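Local coordinates for macrophomate synthase intermolecular Diels-Alderase (Macrophoma commelinae, PDB 1IZC), which is a TIM-barrel enzyme of the HpcH/HpaI aldolase/citrate lyase family that holds pyruvic acid beside a magnesium ion, at residues Glu130-Phe135 with Val178-Gln183. The protein carries 1 engineered substitution. Numbering follows the deposited sequence.
With PYR (pyruvic acid), chain C.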
loop_
_atom_site.group_PDB
_atom_site.type_symbol
_atom_site.label_atom_id
_atom_site.label_comp_id
_atom_site.label_asym_id
_atom_site.label_seq_id
_atom_site.Cartn_x
_atom_site.Cartn_y
_atom_site.Cartn_z
ATOM N N GLU A 130 -7.233 -18.393 33.251
ATOM C CA GLU A 130 -5.904 -18.621 32.681
ATOM C C GLU A 130 -5.725 -17.897 31.348
ATOM O O GLU A 130 -4.643 -17.375 31.062
ATOM C CB GLU A 130 -5.637 -20.118 32.460
ATOM C CG GLU A 130 -5.473 -20.957 33.735
ATOM C CD GLU A 130 -6.777 -21.182 34.499
ATOM O OE1 GLU A 130 -7.865 -21.081 33.900
ATOM O OE2 GLU A 130 -6.711 -21.486 35.714
ATOM N N GLU A 131 -6.769 -17.870 30.526
ATOM C CA GLU A 131 -6.657 -17.187 29.231
ATOM C C GLU A 131 -6.397 -15.702 29.444
ATOM O O GLU A 131 -5.636 -15.080 28.703
ATOM C CB GLU A 131 -7.938 -17.357 28.407
ATOM C CG GLU A 131 -8.203 -18.799 28.015
ATOM C CD GLU A 131 -9.535 -18.991 27.332
ATOM O OE1 GLU A 131 -10.508 -18.306 27.699
ATOM O OE2 GLU A 131 -9.609 -19.846 26.427
ATOM N N VAL A 132 -7.043 -15.133 30.457
ATOM C CA VAL A 132 -6.859 -13.722 30.743
ATOM C C VAL A 132 -5.447 -13.472 31.272
ATOM O O VAL A 132 -4.808 -12.487 30.912
ATOM C CB VAL A 132 -7.900 -13.223 31.771
ATOM C CG1 VAL A 132 -7.663 -11.749 32.075
ATOM C CG2 VAL A 132 -9.311 -13.434 31.222
ATOM N N ARG A 133 -4.945 -14.362 32.118
ATOM C CA ARG A 133 -3.605 -14.160 32.649
ATOM C C ARG A 133 -2.514 -14.260 31.586
ATOM O O ARG A 133 -1.432 -13.703 31.755
ATOM C CB ARG A 133 -3.355 -15.102 33.834
ATOM C CG ARG A 133 -4.286 -14.718 34.979
ATOM C CD ARG A 133 -3.917 -15.248 36.350
ATOM N NE ARG A 133 -4.709 -14.500 37.326
ATOM C CZ ARG A 133 -5.646 -15.022 38.112
ATOM N NH1 ARG A 133 -5.914 -16.322 38.066
ATOM N NH2 ARG A 133 -6.360 -14.223 38.903
ATOM N N GLU A 134 -2.796 -14.947 30.482
ATOM C CA GLU A 134 -1.813 -15.020 29.408
ATOM C C GLU A 134 -1.709 -13.629 28.793
ATOM O O GLU A 134 -0.628 -13.203 28.373
ATOM C CB GLU A 134 -2.221 -16.049 28.354
ATOM C CG GLU A 134 -1.968 -17.479 28.799
ATOM C CD GLU A 134 -0.523 -17.702 29.247
ATOM O OE1 GLU A 134 0.405 -17.496 28.430
ATOM O OE2 GLU A 134 -0.317 -18.077 30.421
ATOM N N PHE A 135 -2.830 -12.907 28.748
ATOM C CA PHE A 135 -2.794 -11.552 28.207
ATOM C C PHE A 135 -2.118 -10.615 29.194
ATOM O O PHE A 135 -1.400 -9.699 28.805
ATOM C CB PHE A 135 -4.202 -11.026 27.871
ATOM C CG PHE A 135 -4.640 -11.357 26.470
ATOM C CD1 PHE A 135 -5.179 -12.610 26.172
ATOM C CD2 PHE A 135 -4.431 -10.452 25.437
ATOM C CE1 PHE A 135 -5.495 -12.958 24.857
ATOM C CE2 PHE A 135 -4.746 -10.791 24.112
ATOM C CZ PHE A 135 -5.273 -12.037 23.823
ATOM N N VAL A 178 -2.948 1.329 30.740
ATOM C CA VAL A 178 -3.528 0.249 29.941
ATOM C C VAL A 178 -4.502 -0.673 30.664
ATOM O O VAL A 178 -4.236 -1.120 31.784
ATOM C CB VAL A 178 -2.399 -0.585 29.294
ATOM C CG1 VAL A 178 -2.990 -1.749 28.497
ATOM C CG2 VAL A 178 -1.560 0.315 28.372
ATOM N N CYS A 179 -5.612 -0.971 29.989
ATOM C CA CYS A 179 -6.683 -1.809 30.541
ATOM C C CYS A 179 -6.938 -3.108 29.787
ATOM O O CYS A 179 -6.731 -3.188 28.565
ATOM C CB CYS A 179 -7.991 -1.018 30.567
ATOM S SG CYS A 179 -7.921 0.529 31.500
ATOM N N ILE A 180 -7.400 -4.118 30.530
ATOM C CA ILE A 180 -7.737 -5.426 29.977
ATOM C C ILE A 180 -9.241 -5.642 30.156
ATOM O O ILE A 180 -9.782 -5.489 31.261
ATOM C CB ILE A 180 -6.987 -6.589 30.681
ATOM C CG1 ILE A 180 -5.487 -6.426 30.538
ATOM C CG2 ILE A 180 -7.371 -7.910 30.037
ATOM C CD1 ILE A 180 -4.700 -7.646 31.035
ATOM N N ILE A 181 -9.907 -5.988 29.057
ATOM C CA ILE A 181 -11.342 -6.211 29.034
ATOM C C ILE A 181 -11.703 -7.565 28.412
ATOM O O ILE A 181 -11.681 -7.723 27.186
ATOM C CB ILE A 181 -12.058 -5.100 28.214
ATOM C CG1 ILE A 181 -11.768 -3.728 28.828
ATOM C CG2 ILE A 181 -13.579 -5.321 28.196
ATOM C CD1 ILE A 181 -10.622 -2.989 28.147
ATOM N N PRO A 182 -12.028 -8.559 29.249
ATOM C CA PRO A 182 -12.393 -9.872 28.701
ATOM C C PRO A 182 -13.759 -9.763 28.045
ATOM O O PRO A 182 -14.616 -9.026 28.530
ATOM C CB PRO A 182 -12.485 -10.761 29.941
ATOM C CG PRO A 182 -11.561 -10.097 30.929
ATOM C CD PRO A 182 -11.861 -8.626 30.713
ATOM N N GLN A 183 -13.965 -10.492 26.953
ATOM C CA GLN A 183 -15.262 -10.500 26.304
ATOM C C GLN A 183 -15.850 -11.898 26.501
ATOM O O GLN A 183 -15.210 -12.908 26.189
ATOM C CB GLN A 183 -15.128 -10.156 24.819
ATOM C CG GLN A 183 -16.430 -10.255 24.080
ATOM C CD GLN A 183 -16.361 -9.640 22.704
ATOM O OE1 GLN A 183 -15.294 -9.579 22.086
ATOM N NE2 GLN A 183 -17.504 -9.194 22.207
HETATM C C PYR C . -20.341 -10.746 19.344
HETATM O O PYR C . -19.985 -11.906 19.060
HETATM O OXT PYR C . -21.534 -10.377 19.470
HETATM C CA PYR C . -19.174 -9.806 19.528
HETATM O O3 PYR C . -17.985 -10.142 19.403
HETATM C CB PYR C . -19.559 -8.429 19.883
#
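Val-132 meets Ile-180 and Pro-182 with its two methyls divided between them: CG1 stands anti to the backbone N (chi1 179°), whereas CG2 lies beside that N and anti to the carbonyl carbon. This is the helix-on-barrel layer of a TIM barrel. Helix 129-139 follows the fourth strand, 120-123, and runs back over the outer surface of the fifth, 179-184, the two short axes being nearly antiparallel at 151° with a closest approach of 9.9 Å. CG2 of Val-132 reaches CG of the Pro-182 ring at 4.0 Å, the valine and proline side chains crossing at about a right angle. CG1 of Val-132 sits 4.4 Å from CG2 of Ile-180, a looser touch. At Phe-135, about one helical turn beyond Val-132, the carbonyl carbon C lies 4.3 Å from CD1 of Ile-180, so the isoleucine packs against helix backbone as well as a side chain. Phe-135 starts out toward the strand, but its ring turns away, touches Ile-123 and carries the backbone O of Glu-131 at its edge, in the ring plane. No hydrogen bond links helix and strand here, and the four touching residues are all buried. Val-126 and Met-199 also pack on Val-132, while Val-136 and Met-139 continue the helix's cover over Ile-180. On the other side of the strand, Ile-181 points away from the helix and its side chain touches Val-122 and Met-206. Gln-183 belongs to the pyruvic acid pocket: with CG anti to the backbone N (chi1 176°), its extended chain carries the terminal amide to the ligand. Its OE1 is hydrogen-bonded to Arg-101 NH1, itself a partner of the ligand. NE2 of Gln-183 lies 3.0 Å from O3 of pyruvic acid.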